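433aa long hypothetical phosphoribosylglycinamide formyl transferase (PDB 2DWC) is of unknown function but has the make-up of a PurT-type ATP-grasp protein and holds adenosine-5'-diphosphate in a pocket of this model. Local coordinates at residues V209-L214 with Q247-S252; E256-R261 with D285-N290; G277-V282 with H297-V302; A390-K395 with K401-M406. All blocks are in the same frame, centred on the assembly; numbering follows the deposited sequence.

Overall arrangement
All four interactions reach one mixed sheet. Interactions 1, 2 and 3 lie in the ATP-grasp part of the chain, where strand 274-283 has strands 209-219 and 286-293 as its two neighbours. The centres of interactions 1 and 3 are about 8 Å apart, and Thr212 OG1 is 2.6 Å from Glu279 OE2. Interactions 1 and 2 are centred about 10 Å apart. Glu210, Phe281 and Asn290, one from each of these three contacts, line the pocket of ADP. Interaction 4, in the C-terminal part, joins the sheet through strand 386-393; its centre is about 17 Å from that of interaction 3, which it touches through Leu391 packed against Met301 and Val302.

Interaction 1 (V209-L214 with Q247-S252); sequences VEVTEL and QPAEIS. With ADP (adenosine-5'-diphosphate), chain H.
Val211 and Ala249 meet methyl to methyl, CG1 against CB at 3.7 Å, where strand 209-219 faces the loop leading into helix 253-270. Two residues back on the strand and two further on in the loop, Val209 CG1 rests on Ile251 CG2 at 3.8 Å, and these two side chains cross at about a right angle. A chi1 of 66° turns CG1 of Val209 to the loop, where it meets Ile251. The two pairs differ in burial: Val211 and Ala249 are enclosed, whereas Val209 and Ile251 remain partly exposed. Between the two loop residues, Glu250 stands in solvent at the centre of an inverse gamma turn, closed by a weak bond from Ile251 N to Ala249 O (3.0 Å). No hydrogen bond joins the segments. On the other face of the strand, Glu210 takes both ribose hydroxyls of ADP, one on each carboxylate oxygen: O2' donates to OE1 at 2.7 Å, and O3' to OE2 at a very short distance whose exact value is doubtful. Strand 209-219 runs between strands 225-238 and 274-283; Met280 and Val282 of the latter pack on Val211, and Val259 of helix 253-270 touches Ile251.

Interaction 2 (E256-R261 with D285-N290); sequences EREVYR and DKVWAN
Helix 253-270 packs on the mixed sheet of the ATP-grasp domain here, with Glu258 and Val259 of the helix laid against Val287 of strand 286-293. Val287 points at the helix and divides its branches between the two: CG1 lies 4.0 Å from Val259 CG2, while CG2 sits 3.7 Å from Glu258 CG. Glu258 and Val287 lie alongside, pointing opposite ways, and CB and CG of the glutamate make the contact. Its CG is anti to the backbone N (chi1 179°), and a bend at chi2 (72°) carries the carboxylate forward along the helix, one turn on, to Arg261. There NE reaches OE2 at 2.9 Å and NH2 reaches OE1 at 3.0 Å, a side-on salt bridge. Both oxygens lie close to the guanidinium plane, yet the nitrogens meet them from well above the carboxylate plane. Water 1 bridges the two segments, donating to Glu258 OE1 at 2.6 Å and to Val287 O at 2.8 Å. Inward, Val287 also touches Ile262 of the same helix and Met280 of strand 274-283, the antiparallel neighbour of strand 286-293, while Tyr260 and Arg261 turn to strand 334-337.

Interaction 3 (G277-V282 with H297-V302); sequences GVEMFV and HDTGMV. With ADP (adenosine-5'-diphosphate), chain H.
Glu279 and His297 approach each other from facing sides of the contact, joining a central strand of the ATP-grasp sheet to the loop and 3-10 turn that follow strand 286-293. Their flat groups are tilted, with carboxylate and imidazole planes 43° apart, and Glu279 OE2 meets the ring obliquely, 3.4 Å from His297 CD2. A chi1 of -69° and a bend at chi2 (-57°) swing the carboxylate over to the loop. Its polar partners lie beyond the two segments: OE2 is hydrogen-bonded to Thr212 OG1 and OE1 to His235 NE2. Thr299 OG1, also bonded to Thr212, lies at the edge of the His297 ring and in its plane, while Asp298 OD2 sits 3.3 Å above one face of that ring, toward the rim. Gly277 brings its bare CA to within 4.5 Å of His297 CB, an approach eased by having no side chain. The turn itself is held by Gly300 N bonding to His297 O at 2.9 Å. Two residues beyond Glu279 and on the same side of the strand, Phe281 packs on the adenine, its CZ 3.6 Å from ADP C5.

Interaction 4 (A390-K395 with K401-M406); sequences ALAWDK and KRKAEM
Strand 390-393 and helix 401-406 run nearly antiparallel, at 152° between their directions, with their axes 7.0 Å apart and the CA atoms of Ala392 and Ala404 only 5.0 Å from each other. Such a close approach rests on small residues. Ala390 and Ala392, alternate positions on one face of the strand, point at the helix: Ala390 CB lies 3.4 Å from Ala404 O, and Ala392 CB sits 3.6 Å from Ala404 N, so the methyls press on the helix backbone itself. The methyls of Ala392 and Ala404 also touch. Ala392 CB is flanked as well by the aliphatic chain of Lys403, whose CG is 3.8 Å away. That chain leaves with CG anti to the backbone N (chi1 -177°) and bends at chi3 (-81°), which brings NZ round to the end of the strand. There it donates to water 2 at 2.9 Å, and the water in turn donates to Trp393 O and, at 2.6 Å, to Asp394 OD2. Lys403 NZ also bonds Pro369 O. Leu391 and Trp393 face the other way, onto helix 303-306, and Trp393 packs on Pro308 of the second subunit. In this strand-turn-helix unit of the C-terminal part, no direct hydrogen bond crosses between the segments. The buried side is held by methyl and backbone packing, while beside it Lys403 NZ and Asp394 OD2 stand 5.1 Å apart, so their opposite charges are linked through water and probably attract at a distance without forming a direct salt bridge.

Interaction 1 (V209-L214 with Q247-S252)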
# COMPACT_ATOMS: atom_id res chain seq x y z
N VAL B 209 20.09 9.52 21.38
CA VAL B 209 18.86 9.08 20.74
C VAL B 209 18.68 7.58 20.87
O VAL B 209 19.64 6.85 21.06
CB VAL B 209 18.89 9.45 19.25
CG1 VAL B 209 19.99 8.66 18.54
CG2 VAL B 209 17.51 9.23 18.60
N GLU B 210 17.43 7.14 20.78
CA GLU B 210 17.14 5.70 20.85
C GLU B 210 16.87 5.31 19.40
O GLU B 210 16.27 6.09 18.65
CB GLU B 210 15.87 5.43 21.63
CG GLU B 210 15.75 6.10 22.95
CD GLU B 210 14.47 5.71 23.65
OE1 GLU B 210 13.84 6.60 24.25
OE2 GLU B 210 14.10 4.50 23.60
N VAL B 211 17.28 4.11 19.02
CA VAL B 211 17.05 3.66 17.65
C VAL B 211 16.47 2.25 17.61
O VAL B 211 16.66 1.46 18.52
CB VAL B 211 18.35 3.63 16.83
CG1 VAL B 211 18.96 5.05 16.70
CG2 VAL B 211 19.33 2.70 17.50
N THR B 212 15.72 1.98 16.56
CA THR B 212 15.16 0.63 16.38
C THR B 212 15.84 0.12 15.14
O THR B 212 15.79 0.79 14.09
CB THR B 212 13.65 0.68 16.03
OG1 THR B 212 12.90 1.32 17.08
CG2 THR B 212 13.13 -0.74 15.87
N GLU B 213 16.56 -1.00 15.25
CA GLU B 213 17.16 -1.59 14.07
C GLU B 213 16.23 -2.73 13.62
O GLU B 213 16.03 -3.72 14.36
CB GLU B 213 18.56 -2.16 14.36
CG GLU B 213 19.20 -2.81 13.14
CD GLU B 213 19.22 -1.91 11.90
OE1 GLU B 213 19.45 -0.70 12.08
OE2 GLU B 213 19.03 -2.41 10.75
N LEU B 214 15.67 -2.58 12.41
CA LEU B 214 14.69 -3.56 11.90
C LEU B 214 15.33 -4.70 11.15
O LEU B 214 15.05 -4.93 9.97
CB LEU B 214 13.70 -2.80 11.00
CG LEU B 214 12.88 -1.76 11.78
CD1 LEU B 214 12.21 -0.78 10.77
CD2 LEU B 214 11.84 -2.46 12.68
N GLN B 247 13.60 7.94 9.71
CA GLN B 247 14.70 7.15 9.15
C GLN B 247 15.38 8.04 8.13
O GLN B 247 14.72 8.69 7.35
CB GLN B 247 14.16 5.90 8.44
CG GLN B 247 15.25 4.84 8.11
CD GLN B 247 14.69 3.66 7.33
OE1 GLN B 247 13.95 3.85 6.35
NE2 GLN B 247 15.09 2.43 7.70
N PRO B 248 16.73 8.08 8.12
CA PRO B 248 17.65 7.35 9.00
C PRO B 248 17.94 8.14 10.26
O PRO B 248 17.80 9.37 10.31
CB PRO B 248 18.89 7.18 8.13
CG PRO B 248 18.97 8.56 7.39
CD PRO B 248 17.46 8.90 7.12
N ALA B 249 18.31 7.43 11.31
CA ALA B 249 18.68 8.09 12.57
C ALA B 249 19.98 8.89 12.28
O ALA B 249 20.84 8.43 11.55
CB ALA B 249 18.94 7.04 13.64
N GLU B 250 20.11 10.07 12.87
CA GLU B 250 21.29 10.88 12.63
C GLU B 250 22.38 10.53 13.62
O GLU B 250 22.58 11.22 14.63
CB GLU B 250 20.91 12.36 12.71
CG GLU B 250 19.95 12.77 11.57
CD GLU B 250 19.64 14.27 11.56
OE1 GLU B 250 18.90 14.74 12.45
OE2 GLU B 250 20.16 14.97 10.65
N ILE B 251 23.03 9.40 13.36
CA ILE B 251 24.10 8.89 14.21
C ILE B 251 25.36 8.68 13.37
O ILE B 251 25.30 8.64 12.13
CB ILE B 251 23.70 7.53 14.88
CG1 ILE B 251 23.49 6.44 13.80
CG2 ILE B 251 22.46 7.75 15.76
CD1 ILE B 251 23.19 5.04 14.38
N SER B 252 26.51 8.56 14.03
CA SER B 252 27.76 8.38 13.31
C SER B 252 27.82 7.08 12.56
O SER B 252 27.11 6.11 12.89
CB SER B 252 28.97 8.45 14.26
OG SER B 252 28.93 7.38 15.20
PB ADP H . 9.05 -0.60 27.50
O1B ADP H . 8.76 -1.53 26.38
O2B ADP H . 8.71 0.97 27.42
O3B ADP H . 9.22 -1.12 29.01
PA ADP H . 11.58 0.15 28.43
O1A ADP H . 10.91 0.19 29.75
O2A ADP H . 12.85 -0.84 28.46
O3A ADP H . 10.63 -0.40 27.26
O5' ADP H . 12.11 1.60 27.98
C5' ADP H . 11.20 2.69 27.84
C4' ADP H . 12.00 3.99 27.77
O4' ADP H . 12.53 4.37 29.05
C3' ADP H . 13.22 3.79 26.88
O3' ADP H . 12.83 3.91 25.51
C2' ADP H . 14.00 5.03 27.31
O2' ADP H . 13.34 6.20 26.83
C1' ADP H . 13.84 4.94 28.83
N9 ADP H . 14.83 4.01 29.42
C8 ADP H . 14.64 2.72 29.70
N7 ADP H . 15.75 2.22 30.24
C5 ADP H . 16.65 3.19 30.31
C6 ADP H . 17.97 3.27 30.75
N6 ADP H . 18.56 2.21 31.30
N1 ADP H . 18.62 4.44 30.65
C2 ADP H . 18.03 5.51 30.14
N3 ADP H . 16.78 5.47 29.71
C4 ADP H . 16.07 4.34 29.78

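Interaction 2 (E256-R261 with D285-N290)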
# COMPACT_ATOMS: atom_id res chain seq x y z
N GLU B 256 26.53 3.49 13.62
CA GLU B 256 25.66 2.74 12.71
C GLU B 256 26.17 1.32 12.52
O GLU B 256 25.40 0.35 12.56
CB GLU B 256 25.57 3.44 11.35
CG GLU B 256 24.70 2.72 10.34
CD GLU B 256 24.69 3.39 9.01
OE1 GLU B 256 25.27 4.49 8.91
OE2 GLU B 256 24.14 2.82 8.05
N ARG B 257 27.47 1.16 12.32
CA ARG B 257 27.99 -0.19 12.15
C ARG B 257 27.89 -1.01 13.45
O ARG B 257 27.74 -2.24 13.42
CB ARG B 257 29.45 -0.17 11.67
CG ARG B 257 29.63 0.60 10.37
CD ARG B 257 30.97 0.31 9.68
NE ARG B 257 30.92 -0.96 8.97
CZ ARG B 257 31.46 -2.10 9.40
NH1 ARG B 257 32.12 -2.16 10.56
NH2 ARG B 257 31.30 -3.21 8.69
N GLU B 258 28.00 -0.34 14.59
CA GLU B 258 27.90 -1.04 15.87
C GLU B 258 26.43 -1.48 16.06
O GLU B 258 26.14 -2.54 16.64
CB GLU B 258 28.33 -0.11 17.00
CG GLU B 258 28.26 -0.69 18.39
CD GLU B 258 29.35 -1.74 18.68
OE1 GLU B 258 29.47 -2.13 19.86
OE2 GLU B 258 30.08 -2.17 17.75
N VAL B 259 25.51 -0.64 15.59
CA VAL B 259 24.07 -0.98 15.69
C VAL B 259 23.85 -2.27 14.92
O VAL B 259 23.21 -3.20 15.42
CB VAL B 259 23.19 0.18 15.10
CG1 VAL B 259 21.75 -0.32 14.78
CG2 VAL B 259 23.13 1.31 16.10
N TYR B 260 24.39 -2.37 13.70
CA TYR B 260 24.23 -3.59 12.91
C TYR B 260 24.91 -4.77 13.61
O TYR B 260 24.37 -5.87 13.64
CB TYR B 260 24.84 -3.46 11.51
CG TYR B 260 24.26 -2.33 10.66
CD1 TYR B 260 25.04 -1.68 9.70
CD2 TYR B 260 22.94 -1.91 10.84
CE1 TYR B 260 24.51 -0.63 8.94
CE2 TYR B 260 22.40 -0.86 10.09
CZ TYR B 260 23.17 -0.22 9.15
OH TYR B 260 22.65 0.86 8.47
N ARG B 261 26.11 -4.56 14.16
CA ARG B 261 26.80 -5.66 14.82
C ARG B 261 26.01 -6.22 16.01
O ARG B 261 25.90 -7.45 16.19
CB ARG B 261 28.20 -5.16 15.30
CG ARG B 261 29.11 -6.27 15.84
CD ARG B 261 30.38 -5.69 16.53
NE ARG B 261 30.11 -5.07 17.82
CZ ARG B 261 29.83 -5.74 18.94
NH1 ARG B 261 29.78 -7.07 18.93
NH2 ARG B 261 29.63 -5.08 20.08
N ASP B 285 29.64 7.36 19.52
CA ASP B 285 29.91 6.10 18.83
C ASP B 285 29.53 4.91 19.73
O ASP B 285 29.63 3.75 19.29
CB ASP B 285 31.40 5.96 18.47
CG ASP B 285 31.84 6.91 17.34
OD1 ASP B 285 33.03 6.83 16.96
OD2 ASP B 285 31.02 7.71 16.82
N LYS B 286 29.15 5.18 20.97
CA LYS B 286 28.79 4.11 21.91
C LYS B 286 27.32 3.67 21.76
O LYS B 286 26.41 4.50 21.71
CB LYS B 286 29.04 4.52 23.36
CG LYS B 286 28.87 3.32 24.29
CD LYS B 286 29.72 3.37 25.55
CE LYS B 286 29.96 1.94 26.09
NZ LYS B 286 28.86 0.99 25.72
N VAL B 287 27.11 2.35 21.74
CA VAL B 287 25.75 1.81 21.59
C VAL B 287 25.45 0.77 22.68
O VAL B 287 26.31 -0.05 23.02
CB VAL B 287 25.61 1.15 20.18
CG1 VAL B 287 24.16 0.64 19.93
CG2 VAL B 287 25.99 2.17 19.11
N TRP B 288 24.25 0.84 23.24
CA TRP B 288 23.82 -0.12 24.27
C TRP B 288 22.55 -0.81 23.78
O TRP B 288 21.66 -0.12 23.27
CB TRP B 288 23.46 0.59 25.57
CG TRP B 288 24.60 1.25 26.30
CD1 TRP B 288 25.30 0.73 27.36
CD2 TRP B 288 25.09 2.59 26.11
NE1 TRP B 288 26.19 1.67 27.84
CE2 TRP B 288 26.09 2.82 27.09
CE3 TRP B 288 24.78 3.63 25.21
CZ2 TRP B 288 26.78 4.04 27.20
CZ3 TRP B 288 25.48 4.85 25.31
CH2 TRP B 288 26.46 5.04 26.31
N ALA B 289 22.44 -2.13 23.95
CA ALA B 289 21.23 -2.86 23.56
C ALA B 289 20.25 -2.71 24.69
O ALA B 289 20.60 -2.90 25.86
CB ALA B 289 21.50 -4.36 23.32
N ASN B 290 18.99 -2.40 24.37
CA ASN B 290 18.01 -2.19 25.40
C ASN B 290 17.08 -3.39 25.46
O ASN B 290 17.06 -4.11 26.44
CB ASN B 290 17.25 -0.89 25.14
CG ASN B 290 16.07 -0.70 26.07
OD1 ASN B 290 16.06 -1.19 27.19
ND2 ASN B 290 15.07 0.05 25.60
O HOH W 1 28.76 -0.42 21.73

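Interaction 3 (G277-V282 with H297-V302)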
# COMPACT_ATOMS: atom_id res chain seq x y z
N GLY B 277 12.49 -5.83 15.94
CA GLY B 277 12.69 -4.42 16.23
C GLY B 277 13.71 -4.42 17.39
O GLY B 277 13.34 -4.54 18.57
N VAL B 278 15.00 -4.31 17.06
CA VAL B 278 16.00 -4.28 18.14
C VAL B 278 16.19 -2.85 18.62
O VAL B 278 16.62 -1.98 17.86
CB VAL B 278 17.35 -4.85 17.61
CG1 VAL B 278 18.33 -4.96 18.79
CG2 VAL B 278 17.10 -6.22 16.92
N GLU B 279 15.92 -2.62 19.91
CA GLU B 279 15.97 -1.29 20.50
C GLU B 279 17.35 -1.04 21.10
O GLU B 279 17.83 -1.87 21.84
CB GLU B 279 14.92 -1.18 21.59
CG GLU B 279 13.46 -1.18 21.08
CD GLU B 279 13.23 -0.06 20.09
OE1 GLU B 279 13.71 1.08 20.35
OE2 GLU B 279 12.57 -0.30 19.06
N MET B 280 17.95 0.11 20.77
CA MET B 280 19.27 0.45 21.29
C MET B 280 19.38 1.92 21.67
O MET B 280 18.62 2.75 21.17
CB MET B 280 20.31 0.16 20.22
CG MET B 280 20.44 -1.32 19.89
SD MET B 280 21.63 -1.61 18.60
CE MET B 280 20.95 -2.94 17.69
N PHE B 281 20.31 2.23 22.57
CA PHE B 281 20.55 3.62 22.97
C PHE B 281 21.89 4.00 22.32
O PHE B 281 22.82 3.19 22.29
CB PHE B 281 20.69 3.76 24.51
CG PHE B 281 19.50 3.26 25.28
CD1 PHE B 281 18.20 3.52 24.85
CD2 PHE B 281 19.68 2.59 26.50
CE1 PHE B 281 17.09 3.14 25.61
CE2 PHE B 281 18.59 2.21 27.28
CZ PHE B 281 17.28 2.48 26.83
N VAL B 282 22.00 5.23 21.81
CA VAL B 282 23.23 5.68 21.18
C VAL B 282 23.72 6.99 21.78
O VAL B 282 22.95 7.93 21.96
CB VAL B 282 23.04 5.92 19.65
CG1 VAL B 282 24.37 6.40 19.02
CG2 VAL B 282 22.57 4.64 18.96
N HIS B 297 7.48 -3.41 14.55
CA HIS B 297 7.33 -2.54 15.70
C HIS B 297 6.74 -1.20 15.24
O HIS B 297 7.00 -0.76 14.10
CB HIS B 297 8.74 -2.32 16.29
CG HIS B 297 8.75 -1.66 17.62
ND1 HIS B 297 8.16 -2.23 18.73
CD2 HIS B 297 9.29 -0.49 18.04
CE1 HIS B 297 8.34 -1.43 19.78
NE2 HIS B 297 9.02 -0.37 19.38
N ASP B 298 6.01 -0.52 16.12
CA ASP B 298 5.40 0.72 15.70
C ASP B 298 6.32 1.80 15.14
O ASP B 298 5.96 2.47 14.18
CB ASP B 298 4.49 1.29 16.81
CG ASP B 298 5.17 1.41 18.17
OD1 ASP B 298 4.43 1.58 19.17
OD2 ASP B 298 6.42 1.35 18.25
N THR B 299 7.53 1.93 15.68
CA THR B 299 8.45 2.97 15.20
C THR B 299 8.79 2.72 13.74
O THR B 299 9.07 3.66 12.99
CB THR B 299 9.74 2.96 16.03
OG1 THR B 299 10.38 1.69 15.89
CG2 THR B 299 9.40 3.22 17.53
N GLY B 300 8.70 1.45 13.35
CA GLY B 300 8.98 1.06 11.97
C GLY B 300 7.93 1.50 10.96
O GLY B 300 8.12 1.28 9.78
N MET B 301 6.83 2.11 11.41
CA MET B 301 5.83 2.57 10.43
C MET B 301 6.44 3.61 9.50
O MET B 301 5.95 3.82 8.41
CB MET B 301 4.56 3.12 11.10
CG MET B 301 3.60 1.97 11.53
SD MET B 301 2.02 2.64 12.14
CE MET B 301 2.41 3.00 13.85
N VAL B 302 7.52 4.25 9.92
CA VAL B 302 8.17 5.21 9.00
C VAL B 302 8.54 4.54 7.66
O VAL B 302 8.53 5.20 6.60
CB VAL B 302 9.42 5.82 9.66
CG1 VAL B 302 10.48 4.76 9.94
CG2 VAL B 302 9.99 6.92 8.72
PB ADP H . 9.05 -0.60 27.50
O1B ADP H . 8.76 -1.53 26.38
O2B ADP H . 8.71 0.97 27.42
O3B ADP H . 9.22 -1.12 29.01
PA ADP H . 11.58 0.15 28.43
O1A ADP H . 10.91 0.19 29.75
O2A ADP H . 12.85 -0.84 28.46
O3A ADP H . 10.63 -0.40 27.26
O5' ADP H . 12.11 1.60 27.98
C5' ADP H . 11.20 2.69 27.84
C4' ADP H . 12.00 3.99 27.77
O4' ADP H . 12.53 4.37 29.05
C3' ADP H . 13.22 3.79 26.88
O3' ADP H . 12.83 3.91 25.51
C2' ADP H . 14.00 5.03 27.31
O2' ADP H . 13.34 6.20 26.83
C1' ADP H . 13.84 4.94 28.83
N9 ADP H . 14.83 4.01 29.42
C8 ADP H . 14.64 2.72 29.70
N7 ADP H . 15.75 2.22 30.24
C5 ADP H . 16.65 3.19 30.31
C6 ADP H . 17.97 3.27 30.75
N6 ADP H . 18.56 2.21 31.30
N1 ADP H . 18.62 4.44 30.65
C2 ADP H . 18.03 5.51 30.14
N3 ADP H . 16.78 5.47 29.71
C4 ADP H . 16.07 4.34 29.78

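Interaction 4 (A390-K395 with K401-M406)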
# COMPACT_ATOMS: atom_id res chain seq x y z
N ALA B 390 0.62 10.50 10.90
CA ALA B 390 0.95 11.38 9.80
C ALA B 390 2.31 10.83 9.30
O ALA B 390 3.15 10.42 10.11
CB ALA B 390 1.13 12.85 10.30
N LEU B 391 2.51 10.81 7.98
CA LEU B 391 3.76 10.33 7.36
C LEU B 391 4.27 11.48 6.51
O LEU B 391 3.49 12.12 5.83
CB LEU B 391 3.48 9.20 6.37
CG LEU B 391 3.51 7.73 6.77
CD1 LEU B 391 3.05 6.88 5.57
CD2 LEU B 391 4.93 7.35 7.17
N ALA B 392 5.58 11.73 6.51
CA ALA B 392 6.09 12.81 5.68
C ALA B 392 7.49 12.40 5.20
O ALA B 392 8.20 11.70 5.92
CB ALA B 392 6.19 14.12 6.49
N TRP B 393 7.88 12.84 4.01
CA TRP B 393 9.22 12.49 3.51
C TRP B 393 9.93 13.74 2.97
O TRP B 393 9.28 14.71 2.55
CB TRP B 393 9.12 11.46 2.39
CG TRP B 393 7.94 11.71 1.40
CD1 TRP B 393 8.01 12.35 0.19
CD2 TRP B 393 6.54 11.42 1.61
NE1 TRP B 393 6.75 12.48 -0.36
CE2 TRP B 393 5.83 11.92 0.49
CE3 TRP B 393 5.82 10.79 2.64
CZ2 TRP B 393 4.43 11.80 0.36
CZ3 TRP B 393 4.41 10.68 2.52
CH2 TRP B 393 3.74 11.18 1.38
N ASP B 394 11.25 13.68 2.93
CA ASP B 394 12.02 14.83 2.42
C ASP B 394 13.47 14.38 2.32
O ASP B 394 13.89 13.45 2.97
CB ASP B 394 11.95 16.00 3.40
CG ASP B 394 12.45 17.30 2.78
OD1 ASP B 394 13.64 17.63 2.92
OD2 ASP B 394 11.63 17.97 2.13
N LYS B 395 14.23 15.07 1.48
CA LYS B 395 15.65 14.77 1.36
C LYS B 395 16.34 15.00 2.69
O LYS B 395 17.40 14.42 2.97
CB LYS B 395 16.27 15.66 0.28
CG LYS B 395 15.92 15.21 -1.10
CD LYS B 395 16.51 16.11 -2.18
CE LYS B 395 16.23 15.54 -3.58
NZ LYS B 395 14.77 15.34 -3.84
N LYS B 401 10.71 15.14 9.85
CA LYS B 401 10.27 15.06 11.26
C LYS B 401 9.35 16.22 11.62
O LYS B 401 8.27 16.03 12.20
CB LYS B 401 11.48 15.08 12.23
CG LYS B 401 12.41 13.90 12.14
CD LYS B 401 13.69 14.14 12.91
CE LYS B 401 13.43 14.31 14.42
NZ LYS B 401 14.73 14.53 15.15
N ARG B 402 9.77 17.45 11.29
CA ARG B 402 8.95 18.60 11.62
C ARG B 402 7.65 18.59 10.85
O ARG B 402 6.60 18.94 11.39
CB ARG B 402 9.70 19.93 11.36
CG ARG B 402 10.67 20.31 12.47
CD ARG B 402 11.28 21.73 12.23
NE ARG B 402 11.92 21.84 10.91
CZ ARG B 402 13.20 21.60 10.65
NH1 ARG B 402 14.04 21.24 11.63
NH2 ARG B 402 13.65 21.70 9.41
N LYS B 403 7.69 18.17 9.59
CA LYS B 403 6.47 18.13 8.81
C LYS B 403 5.43 17.11 9.29
O LYS B 403 4.22 17.43 9.33
CB LYS B 403 6.81 17.87 7.37
CG LYS B 403 5.65 17.89 6.45
CD LYS B 403 6.15 17.87 5.03
CE LYS B 403 6.58 19.27 4.57
NZ LYS B 403 6.84 19.29 3.11
N ALA B 404 5.88 15.90 9.63
CA ALA B 404 4.96 14.87 10.15
C ALA B 404 4.31 15.40 11.42
O ALA B 404 3.12 15.25 11.64
CB ALA B 404 5.71 13.54 10.44
N GLU B 405 5.11 16.02 12.29
CA GLU B 405 4.54 16.60 13.50
C GLU B 405 3.50 17.67 13.20
O GLU B 405 2.41 17.70 13.82
CB GLU B 405 5.65 17.21 14.37
CG GLU B 405 5.15 17.77 15.67
CD GLU B 405 6.29 18.39 16.47
OE1 GLU B 405 7.22 18.95 15.84
OE2 GLU B 405 6.25 18.31 17.71
N MET B 406 3.81 18.58 12.26
CA MET B 406 2.88 19.63 11.92
C MET B 406 1.57 19.07 11.37
O MET B 406 0.50 19.53 11.74
CB MET B 406 3.53 20.59 10.92
CG MET B 406 2.56 21.57 10.30
SD MET B 406 3.37 22.71 9.16
CE MET B 406 3.53 21.71 7.59
O HOH W 2 9.09 17.49 2.53